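TRAP-type transporter, periplasmic component (Cupriavidus necator, PDB 4P8B) binds (2S)-2-acetolactate in a cleft as the periplasmic solute-binding component of a TRAP transporter, and probably hands it to the membrane partners for uptake. Local coordinates at residues Y33-V38 with I66-G71; E50-L55 with Q266-A271; Q58-R63 with P258-I263; M93-T98 with L244-N249. All blocks are in the same frame, centred on the assembly; numbering follows the deposited sequence.

From the N terminus, strand 33-36 runs into helix 44-59 and then strand 66-69, and interaction 1 closes this beta-alpha-beta loop by pairing the two strands. Helix 44-59, within that loop, also packs on helix 258-279, in interaction 2 through its middle and in interaction 3 through its C-terminal end, so both cross interaction 1 along the chain. Interaction 3 nests inside the loop closed by interaction 2, and interaction 4, joining strand 93-97 to strand 241-249, nests inside both. Strand 33-36 also neighbours strand 93-97, making interactions 1 and 4 parts of one mixed sheet; Trp52 packs between that sheet and helix 258-279.

Interaction 1 (Y33-V38 with I66-G71); sequences YKMSLV and IKLYPG. With X2X ((2S)-2-hydroxy-2-methyl-3-oxobutanoic acid), chain D.
Selenomethionine Met35 stands beside Leu68, both side chains pointing the same way, with SE 4.0 Å from Leu68 CD1. The two strands are the parallel pair of a beta-alpha-beta unit whose connecting helix is 44-59, and Met35, Ile66 and Leu68 lie on the sheet face that this helix covers. With CG anti to the backbone N (chi1 -174°), Met35 presents its CB to the Ile66 branch methyl CG2 at 3.7 Å, while the bend at chi3 brings its CE back to that methyl. Leu37 CD1 meets Leu68 CG at 3.7 Å, its chain slanting across that of Leu68.

The other face carries Lys34 and Tyr69. The extended lysine chain runs obliquely past one side of the phenol ring, from Lys34 CB near Tyr69 CE1 (3.7 Å) to CE near the hydroxyl. Near-straight backbone bonds alternate between the strands, Lys67 N to Tyr33 O and Met35 N to Lys67 O. Leu37 N reaches Tyr69 O at a longer 3.3 Å, from above the carbonyl plane. At the pocket end Val38 CG1 lies 3.8 Å from acetolactate OAC. Ser36 OG bonds chiefly to Glu82, and a water donates to it and to Tyr69 O, each at 2.8 Å.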
loop_
_atom_site.group_PDB
_atom_site.type_symbol
_atom_site.label_atom_id
_atom_site.label_comp_id
_atom_site.label_asym_id
_atom_site.label_seq_id
_atom_site.Cartn_x
_atom_site.Cartn_y
_atom_site.Cartn_z
ATOM N N TYR A 33 14.723 9.091 17.279
ATOM C CA TYR A 33 14.779 8.318 16.051
ATOM C C TYR A 33 13.673 8.802 15.142
ATOM O O TYR A 33 12.653 9.257 15.617
ATOM C CB TYR A 33 14.625 6.824 16.338
ATOM C CG TYR A 33 15.829 6.254 17.056
ATOM C CD1 TYR A 33 15.924 6.304 18.438
ATOM C CD2 TYR A 33 16.878 5.705 16.342
ATOM C CE1 TYR A 33 17.038 5.802 19.103
ATOM C CE2 TYR A 33 18.010 5.210 17.004
ATOM C CZ TYR A 33 18.060 5.258 18.375
ATOM O OH TYR A 33 19.174 4.783 19.054
ATOM N N LYS A 34 13.926 8.727 13.853
ATOM C CA LYS A 34 12.999 9.277 12.881
ATOM C C LYS A 34 12.242 8.158 12.158
ATOM O O LYS A 34 12.857 7.309 11.527
ATOM C CB LYS A 34 13.785 10.118 11.875
ATOM C CG LYS A 34 14.687 11.139 12.502
ATOM C CD LYS A 34 15.336 11.977 11.428
ATOM C CE LYS A 34 16.268 13.001 12.042
ATOM N NZ LYS A 34 17.202 13.527 11.017
HETATM N N MSE A 35 10.905 8.196 12.211
HETATM C CA MSE A 35 10.064 7.230 11.497
HETATM C C MSE A 35 9.366 7.904 10.317
HETATM O O MSE A 35 8.606 8.873 10.472
HETATM C CB MSE A 35 9.000 6.644 12.406
HETATM C CG MSE A 35 8.215 5.535 11.684
HETATM SE SE MSE A 35 6.586 4.990 12.612
HETATM C CE MSE A 35 7.374 4.414 14.300
ATOM N N SER A 36 9.615 7.397 9.121
ATOM C CA SER A 36 8.992 7.942 7.935
ATOM C C SER A 36 7.629 7.296 7.680
ATOM O O SER A 36 7.488 6.064 7.801
ATOM C CB SER A 36 9.902 7.720 6.725
ATOM O OG SER A 36 9.323 8.353 5.595
ATOM N N LEU A 37 6.635 8.118 7.311
ATOM C CA LEU A 37 5.291 7.661 6.932
ATOM C C LEU A 37 4.815 8.535 5.790
ATOM O O LEU A 37 4.909 9.761 5.901
ATOM C CB LEU A 37 4.311 7.892 8.082
ATOM C CG LEU A 37 4.619 7.164 9.383
ATOM C CD1 LEU A 37 3.741 7.711 10.505
ATOM C CD2 LEU A 37 4.462 5.668 9.243
ATOM N N VAL A 38 4.230 7.949 4.743
ATOM C CA VAL A 38 3.578 8.782 3.738
ATOM C C VAL A 38 2.327 9.409 4.334
ATOM O O VAL A 38 2.119 10.608 4.195
ATOM C CB VAL A 38 3.184 7.978 2.491
ATOM C CG1 VAL A 38 2.406 8.841 1.520
ATOM C CG2 VAL A 38 4.406 7.455 1.799
ATOM N N ILE A 66 10.818 7.917 19.494
ATOM C CA ILE A 66 10.670 7.994 18.051
ATOM C C ILE A 66 9.724 9.119 17.641
ATOM O O ILE A 66 8.628 9.241 18.178
ATOM C CB ILE A 66 10.115 6.681 17.503
ATOM C CG1 ILE A 66 11.025 5.503 17.862
ATOM C CG2 ILE A 66 9.935 6.769 15.976
ATOM C CD1 ILE A 66 10.292 4.155 17.832
ATOM N N LYS A 67 10.177 9.943 16.703
ATOM C CA LYS A 67 9.364 11.014 16.168
ATOM C C LYS A 67 8.848 10.597 14.794
ATOM O O LYS A 67 9.608 10.086 13.967
ATOM C CB LYS A 67 10.181 12.298 16.058
ATOM C CG LYS A 67 9.419 13.444 15.391
ATOM C CD LYS A 67 10.164 14.773 15.479
ATOM C CE LYS A 67 10.169 15.323 16.896
ATOM N NZ LYS A 67 8.852 15.898 17.281
ATOM N N LEU A 68 7.561 10.857 14.557
ATOM C CA LEU A 68 6.922 10.584 13.273
ATOM C C LEU A 68 7.147 11.738 12.293
ATOM O O LEU A 68 7.057 12.907 12.654
ATOM C CB LEU A 68 5.422 10.357 13.460
ATOM C CG LEU A 68 4.941 8.938 13.786
ATOM C CD1 LEU A 68 5.754 8.226 14.838
ATOM C CD2 LEU A 68 3.452 9.026 14.189
ATOM N N TYR A 69 7.467 11.382 11.057
ATOM C CA TYR A 69 7.628 12.334 9.969
ATOM C C TYR A 69 6.658 11.964 8.851
ATOM O O TYR A 69 7.024 11.303 7.877
ATOM C CB TYR A 69 9.069 12.318 9.456
ATOM C CG TYR A 69 10.056 12.986 10.393
ATOM C CD1 TYR A 69 10.568 12.312 11.502
ATOM C CD2 TYR A 69 10.473 14.298 10.175
ATOM C CE1 TYR A 69 11.485 12.920 12.350
ATOM C CE2 TYR A 69 11.388 14.912 11.016
ATOM C CZ TYR A 69 11.869 14.225 12.093
ATOM O OH TYR A 69 12.772 14.866 12.922
ATOM N N PRO A 70 5.397 12.387 8.987
ATOM C CA PRO A 70 4.408 12.103 7.944
ATOM C C PRO A 70 4.628 12.942 6.692
ATOM O O PRO A 70 5.397 13.910 6.679
ATOM C CB PRO A 70 3.087 12.435 8.626
ATOM C CG PRO A 70 3.437 13.494 9.630
ATOM C CD PRO A 70 4.821 13.141 10.115
ATOM N N GLY A 71 3.907 12.594 5.649
ATOM C CA GLY A 71 4.074 13.230 4.365
ATOM C C GLY A 71 5.349 12.873 3.636
ATOM O O GLY A 71 5.689 13.486 2.634
HETATM O OAD X2X D . 0.392 7.438 -2.839
HETATM C CAH X2X D . -0.590 6.702 -2.499
HETATM O OAE X2X D . -1.602 6.565 -3.247
HETATM C CAI X2X D . -0.561 5.965 -1.200
HETATM C CAB X2X D . -0.664 6.977 -0.079
HETATM O OAF X2X D . -1.524 4.951 -1.172
HETATM C CAG X2X D . 0.766 5.278 -1.171
HETATM O OAC X2X D . 1.705 5.767 -0.543
HETATM C CAA X2X D . 0.966 4.011 -1.932
HETATM O O HOH W 1 9.321 11.131 6.213
#

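Interaction 2 (E50-L55 with Q266-A271); sequences EIWADL and QAAVDA
The indole of Trp52 lays one face against Ala268, whose CB sits 3.5 Å above the ring plane and 3.9 Å from the centroid of the five-membered ring, 27° off its normal: a CH-pi contact displaced toward the rim. At the ring edge, in plane, Ala267 CB meets Trp52 CD1 at 3.7 Å. Setting CG anti to the backbone N (chi1 -173°) carries the indole across to the second helix, where NE1 gives its hydrogen to Val264 O, one turn before Ala268. That bond satisfies the polar atom of a buried ring and fixes its position.

Helices 44-59 and 258-279 pack in a broadly antiparallel sense, the axes of the short segments 144° apart, on the same side of the mixed sheet of this solute-binding fold. Three alanines line the second helix, consistent with the 8.5 Å closest approach of the axes. Ala271 CB lies against the first helix, 3.7 Å from Trp52 N, and also touches Ile51 CG2. Leu55 places CB against Ala267 CB at 3.9 Å and CD1 against Asp270 CB, the Leu55 and Asp270 side chains crossing at about a right angle. Asp270 OD2 makes a salt bridge to Arg59, and OD1 accepts from Gln266 NE2.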
loop_
_atom_site.group_PDB
_atom_site.type_symbol
_atom_site.label_atom_id
_atom_site.label_comp_id
_atom_site.label_asym_id
_atom_site.label_seq_id
_atom_site.Cartn_x
_atom_site.Cartn_y
_atom_site.Cartn_z
ATOM N N GLU A 50 2.055 5.400 14.735
ATOM C CA GLU A 50 1.915 6.033 16.043
ATOM C C GLU A 50 1.869 4.975 17.137
ATOM O O GLU A 50 2.522 5.117 18.168
ATOM C CB GLU A 50 0.625 6.841 16.038
ATOM C CG GLU A 50 0.342 7.754 17.205
ATOM C CD GLU A 50 -0.885 8.620 16.903
ATOM O OE1 GLU A 50 -2.019 8.108 17.020
ATOM O OE2 GLU A 50 -0.721 9.792 16.502
ATOM N N ILE A 51 1.093 3.919 16.926
ATOM C CA ILE A 51 0.982 2.849 17.918
ATOM C C ILE A 51 2.345 2.197 18.119
ATOM O O ILE A 51 2.758 1.930 19.254
ATOM C CB ILE A 51 -0.056 1.792 17.487
ATOM C CG1 ILE A 51 -1.460 2.406 17.506
ATOM C CG2 ILE A 51 -0.000 0.539 18.378
ATOM C CD1 ILE A 51 -2.535 1.588 16.786
ATOM N N TRP A 52 3.068 1.962 17.032
ATOM C CA TRP A 52 4.384 1.352 17.130
ATOM C C TRP A 52 5.288 2.236 17.979
ATOM O O TRP A 52 5.951 1.760 18.910
ATOM C CB TRP A 52 4.970 1.187 15.731
ATOM C CG TRP A 52 6.260 0.420 15.678
ATOM C CD1 TRP A 52 6.775 -0.428 16.624
ATOM C CD2 TRP A 52 7.198 0.443 14.607
ATOM N NE1 TRP A 52 7.980 -0.939 16.186
ATOM C CE2 TRP A 52 8.263 -0.416 14.952
ATOM C CE3 TRP A 52 7.239 1.103 13.373
ATOM C CZ2 TRP A 52 9.346 -0.632 14.108
ATOM C CZ3 TRP A 52 8.313 0.884 12.539
ATOM C CH2 TRP A 52 9.350 0.012 12.902
ATOM N N ALA A 53 5.327 3.521 17.660
ATOM C CA ALA A 53 6.195 4.448 18.379
ATOM C C ALA A 53 5.840 4.500 19.856
ATOM O O ALA A 53 6.739 4.459 20.712
ATOM C CB ALA A 53 6.091 5.824 17.748
ATOM N N ASP A 54 4.550 4.565 20.171
ATOM C CA ASP A 54 4.092 4.651 21.559
ATOM C C ASP A 54 4.456 3.375 22.306
ATOM O O ASP A 54 4.917 3.426 23.453
ATOM C CB ASP A 54 2.579 4.897 21.664
ATOM C CG ASP A 54 2.148 6.257 21.136
ATOM O OD1 ASP A 54 3.016 7.117 20.897
ATOM O OD2 ASP A 54 0.924 6.470 20.976
ATOM N N LEU A 55 4.283 2.216 21.682
ATOM C CA LEU A 55 4.580 0.973 22.383
ATOM C C LEU A 55 6.075 0.832 22.634
ATOM O O LEU A 55 6.490 0.340 23.685
ATOM C CB LEU A 55 4.085 -0.228 21.585
ATOM C CG LEU A 55 2.574 -0.436 21.510
ATOM C CD1 LEU A 55 2.257 -1.646 20.626
ATOM C CD2 LEU A 55 1.947 -0.625 22.888
ATOM N N GLN A 266 8.493 -6.890 18.632
ATOM C CA GLN A 266 7.166 -7.267 19.124
ATOM C C GLN A 266 6.196 -6.079 19.069
ATOM O O GLN A 266 4.994 -6.242 18.827
ATOM C CB GLN A 266 7.239 -7.837 20.545
ATOM C CG GLN A 266 5.904 -8.341 21.058
ATOM C CD GLN A 266 5.363 -9.495 20.225
ATOM O OE1 GLN A 266 6.070 -10.463 19.963
ATOM N NE2 GLN A 266 4.104 -9.392 19.804
ATOM N N ALA A 267 6.710 -4.880 19.292
ATOM C CA ALA A 267 5.881 -3.691 19.206
ATOM C C ALA A 267 5.375 -3.489 17.772
ATOM O O ALA A 267 4.214 -3.119 17.570
ATOM C CB ALA A 267 6.641 -2.470 19.687
ATOM N N ALA A 268 6.234 -3.758 16.788
ATOM C CA ALA A 268 5.822 -3.703 15.383
ATOM C C ALA A 268 4.748 -4.760 15.073
ATOM O O ALA A 268 3.780 -4.486 14.374
ATOM C CB ALA A 268 7.014 -3.889 14.477
ATOM N N VAL A 269 4.927 -5.970 15.599
ATOM C CA VAL A 269 3.941 -7.031 15.398
ATOM C C VAL A 269 2.580 -6.645 15.983
ATOM O O VAL A 269 1.548 -6.799 15.326
ATOM C CB VAL A 269 4.460 -8.346 16.015
ATOM C CG1 VAL A 269 3.346 -9.408 16.109
ATOM C CG2 VAL A 269 5.640 -8.844 15.193
ATOM N N ASP A 270 2.588 -6.110 17.205
ATOM C CA ASP A 270 1.361 -5.654 17.867
ATOM C C ASP A 270 0.710 -4.496 17.114
ATOM O O ASP A 270 -0.508 -4.480 16.886
ATOM C CB ASP A 270 1.646 -5.219 19.309
ATOM C CG ASP A 270 2.050 -6.371 20.200
ATOM O OD1 ASP A 270 1.877 -7.533 19.781
ATOM O OD2 ASP A 270 2.550 -6.109 21.324
ATOM N N ALA A 271 1.529 -3.537 16.706
ATOM C CA ALA A 271 1.016 -2.399 15.938
ATOM C C ALA A 271 0.433 -2.835 14.597
ATOM O O ALA A 271 -0.597 -2.316 14.162
ATOM C CB ALA A 271 2.102 -1.397 15.721
#

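Interaction 3 (Q58-R63 with P258-I263); sequences QRTNGR and PADREI
Arg63 grips Asp260 end-on with two nitrogens, a bidentate salt bridge between the Schellman ending and type I' turn after helix 44-59 and the first turn of helix 258-279. Arg63 NH2 donates to the syn lone pair of Asp260 OD1 at a notably short 2.5 Å, and Arg63 NH1 donates to Asp260 OD2 at 2.7 Å on the syn side, 21° out of the carboxylate plane. The bonds are nearly straight, and the guanidinium and carboxylate planes lie only 19° apart although the two side chains cross at about a right angle. A bend at chi3 (-61°) turns the Arg63 head into this position.

Beside the ion pair is an apolar contact: Ile263 CG2 packs against both Arg59 CB, at 3.5 Å, and Thr60 CG2, at 3.9 Å. Thr60 OG1 is bonded to Val56 O and Ile64 N, which is consistent with its methyl being the branch turned to Ile263.

The helix ending probably places the Arg63 side of the contact. In the Schellman motif Gly62 N is bonded to Lys57 O, with Asn61 at positive phi; the type I' turn from Thr60 to Arg63 overlaps it, closed by Arg63 N to Thr60 O. On the other side, Tyr29 OH adds a further bond to Asp260 OD2, and Asp260 N is bonded to Thr257 OG1. Arg59 NH1, the partner of Asp270, also donates to a water at 2.9 Å, which in turn donates to Ile263 O at 2.7 Å.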
loop_
_atom_site.group_PDB
_atom_site.type_symbol
_atom_site.label_atom_id
_atom_site.label_comp_id
_atom_site.label_asym_id
_atom_site.label_seq_id
_atom_site.Cartn_x
_atom_site.Cartn_y
_atom_site.Cartn_z
ATOM N N GLN A 58 7.034 3.135 25.565
ATOM C CA GLN A 58 6.507 2.546 26.787
ATOM C C GLN A 58 7.340 1.360 27.256
ATOM O O GLN A 58 7.714 1.291 28.423
ATOM C CB GLN A 58 5.057 2.110 26.562
ATOM C CG GLN A 58 4.388 1.493 27.783
ATOM C CD GLN A 58 2.883 1.341 27.616
ATOM O OE1 GLN A 58 2.329 1.631 26.553
ATOM N NE2 GLN A 58 2.215 0.878 28.670
ATOM N N ARG A 59 7.658 0.447 26.343
ATOM C CA ARG A 59 8.268 -0.838 26.695
ATOM C C ARG A 59 9.789 -0.778 26.806
ATOM O O ARG A 59 10.428 -1.742 27.267
ATOM C CB ARG A 59 7.843 -1.895 25.664
ATOM C CG ARG A 59 6.344 -2.165 25.676
ATOM C CD ARG A 59 5.937 -3.119 24.560
ATOM N NE ARG A 59 4.490 -3.337 24.517
ATOM C CZ ARG A 59 3.854 -4.061 23.589
ATOM N NH1 ARG A 59 4.523 -4.662 22.610
ATOM N NH2 ARG A 59 2.541 -4.196 23.655
ATOM N N THR A 60 10.378 0.341 26.404
ATOM C CA THR A 60 11.802 0.573 26.643
ATOM C C THR A 60 12.042 1.554 27.781
ATOM O O THR A 60 13.139 2.092 27.911
ATOM C CB THR A 60 12.535 1.107 25.404
ATOM O OG1 THR A 60 12.000 2.392 25.029
ATOM C CG2 THR A 60 12.404 0.114 24.257
ATOM N N ASN A 61 11.006 1.809 28.569
ATOM C CA ASN A 61 11.141 2.705 29.713
ATOM C C ASN A 61 11.511 4.118 29.272
ATOM O O ASN A 61 12.073 4.890 30.046
ATOM C CB ASN A 61 12.200 2.169 30.698
ATOM C CG ASN A 61 11.768 0.878 31.389
ATOM O OD1 ASN A 61 10.595 0.699 31.714
ATOM N ND2 ASN A 61 12.737 -0.016 31.662
ATOM N N GLY A 62 11.187 4.473 28.029
ATOM C CA GLY A 62 11.487 5.802 27.534
ATOM C C GLY A 62 12.827 5.900 26.829
ATOM O O GLY A 62 13.211 6.973 26.370
ATOM N N ARG A 63 13.548 4.787 26.734
ATOM C CA ARG A 63 14.890 4.827 26.177
ATOM C C ARG A 63 14.901 5.031 24.678
ATOM O O ARG A 63 15.761 5.720 24.149
ATOM C CB ARG A 63 15.669 3.563 26.532
ATOM C CG ARG A 63 16.052 3.508 28.017
ATOM C CD ARG A 63 16.922 2.314 28.363
ATOM N NE ARG A 63 16.234 1.076 28.091
ATOM C CZ ARG A 63 16.462 0.318 27.027
ATOM N NH1 ARG A 63 17.394 0.664 26.139
ATOM N NH2 ARG A 63 15.755 -0.784 26.851
ATOM N N PRO A 258 20.391 -6.751 21.668
ATOM C CA PRO A 258 19.454 -7.785 21.225
ATOM C C PRO A 258 18.115 -7.714 21.969
ATOM O O PRO A 258 17.074 -7.975 21.368
ATOM C CB PRO A 258 20.202 -9.088 21.526
ATOM C CG PRO A 258 21.647 -8.698 21.453
ATOM C CD PRO A 258 21.707 -7.316 22.029
ATOM N N ALA A 259 18.129 -7.305 23.234
ATOM C CA ALA A 259 16.916 -7.281 24.044
ATOM C C ALA A 259 15.968 -6.176 23.552
ATOM O O ALA A 259 14.741 -6.351 23.501
ATOM C CB ALA A 259 17.250 -7.082 25.503
ATOM N N ASP A 260 16.541 -5.032 23.208
ATOM C CA ASP A 260 15.750 -3.918 22.685
ATOM C C ASP A 260 15.214 -4.230 21.301
ATOM O O ASP A 260 14.095 -3.824 20.931
ATOM C CB ASP A 260 16.592 -2.651 22.623
ATOM C CG ASP A 260 16.731 -1.994 23.969
ATOM O OD1 ASP A 260 15.871 -2.282 24.839
ATOM O OD2 ASP A 260 17.683 -1.198 24.166
ATOM N N ARG A 261 16.007 -4.938 20.513
ATOM C CA ARG A 261 15.551 -5.357 19.203
ATOM C C ARG A 261 14.291 -6.180 19.380
ATOM O O ARG A 261 13.327 -6.010 18.632
ATOM C CB ARG A 261 16.643 -6.136 18.463
ATOM C CG ARG A 261 17.831 -5.253 18.089
ATOM C CD ARG A 261 18.903 -6.024 17.360
ATOM N NE ARG A 261 20.231 -5.512 17.695
ATOM C CZ ARG A 261 21.291 -6.261 17.974
ATOM N NH1 ARG A 261 21.211 -7.587 17.961
ATOM N NH2 ARG A 261 22.440 -5.672 18.268
ATOM N N GLU A 262 14.258 -7.036 20.392
ATOM C CA GLU A 262 13.085 -7.868 20.640
ATOM C C GLU A 262 11.847 -7.030 20.975
ATOM O O GLU A 262 10.748 -7.283 20.467
ATOM C CB GLU A 262 13.359 -8.856 21.775
ATOM C CG GLU A 262 12.195 -9.764 22.047
ATOM C CD GLU A 262 11.730 -10.474 20.797
ATOM O OE1 GLU A 262 12.595 -10.811 19.959
ATOM O OE2 GLU A 262 10.505 -10.675 20.639
ATOM N N ILE A 263 12.013 -6.032 21.829
ATOM C CA ILE A 263 10.923 -5.127 22.174
ATOM C C ILE A 263 10.377 -4.396 20.938
ATOM O O ILE A 263 9.169 -4.331 20.726
ATOM C CB ILE A 263 11.383 -4.091 23.194
ATOM C CG1 ILE A 263 11.737 -4.810 24.490
ATOM C CG2 ILE A 263 10.294 -3.054 23.447
ATOM C CD1 ILE A 263 10.555 -5.106 25.356
HETATM O O HOH W 2 7.386 -5.130 22.532
#

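Interaction 4 (M93-T98 with L244-N249)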
loop_
_atom_site.group_PDB
_atom_site.type_symbol
_atom_site.label_atom_id
_atom_site.label_comp_id
_atom_site.label_asym_id
_atom_site.label_seq_id
_atom_site.Cartn_x
_atom_site.Cartn_y
_atom_site.Cartn_z
HETATM N N MSE A 93 13.662 4.416 10.579
HETATM C CA MSE A 93 12.654 3.366 10.551
HETATM C C MSE A 93 11.451 3.871 9.768
HETATM O O MSE A 93 11.330 5.068 9.505
HETATM C CB MSE A 93 12.241 2.918 11.958
HETATM C CG MSE A 93 11.627 3.964 12.888
HETATM SE SE MSE A 93 12.135 3.666 14.819
HETATM C CE MSE A 93 11.166 2.030 15.092
ATOM N N ALA A 94 10.552 2.984 9.376
ATOM C CA ALA A 94 9.411 3.402 8.578
ATOM C C ALA A 94 8.306 2.379 8.608
ATOM O O ALA A 94 8.547 1.202 8.902
ATOM C CB ALA A 94 9.851 3.631 7.144
ATOM N N VAL A 95 7.096 2.834 8.334
ATOM C CA VAL A 95 6.022 1.954 7.898
ATOM C C VAL A 95 5.782 2.346 6.449
ATOM O O VAL A 95 5.400 3.476 6.184
ATOM C CB VAL A 95 4.744 2.093 8.740
ATOM C CG1 VAL A 95 3.705 1.100 8.253
ATOM C CG2 VAL A 95 5.037 1.887 10.226
ATOM N N GLY A 96 6.088 1.458 5.516
ATOM C CA GLY A 96 6.001 1.771 4.106
ATOM C C GLY A 96 5.036 0.898 3.346
ATOM O O GLY A 96 4.745 -0.223 3.733
ATOM N N SER A 97 4.548 1.429 2.238
ATOM C CA SER A 97 3.788 0.649 1.282
ATOM C C SER A 97 4.721 -0.072 0.324
ATOM O O SER A 97 5.694 0.494 -0.177
ATOM C CB SER A 97 2.862 1.542 0.460
ATOM O OG SER A 97 2.345 0.789 -0.642
ATOM N N THR A 98 4.376 -1.312 0.020
ATOM C CA THR A 98 5.124 -2.083 -0.957
ATOM C C THR A 98 5.211 -1.385 -2.321
ATOM O O THR A 98 6.186 -1.593 -3.052
ATOM C CB THR A 98 4.559 -3.502 -1.104
ATOM O OG1 THR A 98 3.183 -3.430 -1.482
ATOM C CG2 THR A 98 4.683 -4.275 0.213
ATOM N N LEU A 244 1.507 -3.031 4.035
ATOM C CA LEU A 244 2.550 -2.194 4.596
ATOM C C LEU A 244 3.581 -3.067 5.253
ATOM O O LEU A 244 3.268 -4.167 5.688
ATOM C CB LEU A 244 1.970 -1.224 5.632
ATOM C CG LEU A 244 0.820 -0.333 5.195
ATOM C CD1 LEU A 244 0.271 0.460 6.372
ATOM C CD2 LEU A 244 1.231 0.577 4.050
ATOM N N ILE A 245 4.807 -2.559 5.369
ATOM C CA ILE A 245 5.865 -3.247 6.093
ATOM C C ILE A 245 6.504 -2.276 7.075
ATOM O O ILE A 245 6.828 -1.130 6.736
ATOM C CB ILE A 245 6.942 -3.826 5.147
ATOM C CG1 ILE A 245 6.278 -4.693 4.069
ATOM C CG2 ILE A 245 7.970 -4.633 5.932
ATOM C CD1 ILE A 245 7.262 -5.237 3.034
ATOM N N PHE A 246 6.668 -2.775 8.298
ATOM C CA PHE A 246 7.337 -2.081 9.394
ATOM C C PHE A 246 8.822 -2.444 9.305
ATOM O O PHE A 246 9.161 -3.640 9.368
ATOM C CB PHE A 246 6.763 -2.558 10.747
ATOM C CG PHE A 246 5.337 -2.149 11.020
ATOM C CD1 PHE A 246 4.295 -2.682 10.300
ATOM C CD2 PHE A 246 5.047 -1.244 12.040
ATOM C CE1 PHE A 246 3.011 -2.312 10.563
ATOM C CE2 PHE A 246 3.756 -0.873 12.301
ATOM C CZ PHE A 246 2.745 -1.394 11.575
ATOM N N VAL A 247 9.712 -1.461 9.185
ATOM C CA VAL A 247 11.134 -1.739 8.977
ATOM C C VAL A 247 12.021 -0.795 9.758
ATOM O O VAL A 247 11.620 0.299 10.134
ATOM C CB VAL A 247 11.545 -1.602 7.488
ATOM C CG1 VAL A 247 10.746 -2.530 6.605
ATOM C CG2 VAL A 247 11.406 -0.155 7.018
ATOM N N VAL A 248 13.246 -1.245 10.001
ATOM C CA VAL A 248 14.264 -0.444 10.676
ATOM C C VAL A 248 15.525 -0.521 9.836
ATOM O O VAL A 248 15.879 -1.580 9.325
ATOM C CB VAL A 248 14.545 -0.989 12.092
ATOM C CG1 VAL A 248 15.622 -0.146 12.798
ATOM C CG2 VAL A 248 13.299 -1.006 12.913
ATOM N N ASN A 249 16.223 0.599 9.699
ATOM C CA ASN A 249 17.549 0.594 9.085
ATOM C C ASN A 249 18.500 -0.395 9.803
ATOM O O ASN A 249 18.438 -0.509 11.006
ATOM C CB ASN A 249 18.118 2.020 9.102
ATOM C CG ASN A 249 19.621 2.063 8.828
ATOM O OD1 ASN A 249 20.446 1.851 9.728
ATOM N ND2 ASN A 249 19.985 2.307 7.579
#
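Backbone bonds between Ala94 and Val247 and between Gly96 and Ile245 join the two antiparallel strands. In each of these hydrogen-bonded pairs both N-H groups are used, at 2.9 to 3.0 Å: Ala94 N to Val247 O, Val247 N to Ala94 O, Gly96 N to Ile245 O and Ile245 N to Gly96 O. The C-H of Leu244 CA adds a close approach to Gly96 O, at 3.1 Å.

The aromatic contact falls in the non-hydrogen-bonded pair Val95-Phe246. Their side chains run side by side, and Val95 CG2 lies over one ring face, 4.0 Å from the centroid and 26° off the normal, a CH-pi contact nearer the rim than the centre. Val95 has CG1 anti to the backbone N (chi1 -178°), which leaves CG2 for the ring and turns CG1 to Leu244 CB at 3.9 Å. Trp52 meets the same phenylalanine edge-to-face.

Apolar contacts on the other side of the sheet include Ala94 CB with Val247 CG2, and at the strand end Thr98 CG2 touches Ile245 CD1 at 3.9 Å.

The polar contact is at that end: Ser97 OG caps the following helix at Ile99 N and bonds Asp242. With Ser97 lining the acetolactate pocket, this is where two inner strands of the mixed sheet reach the ligand cleft of a periplasmic solute-binding fold.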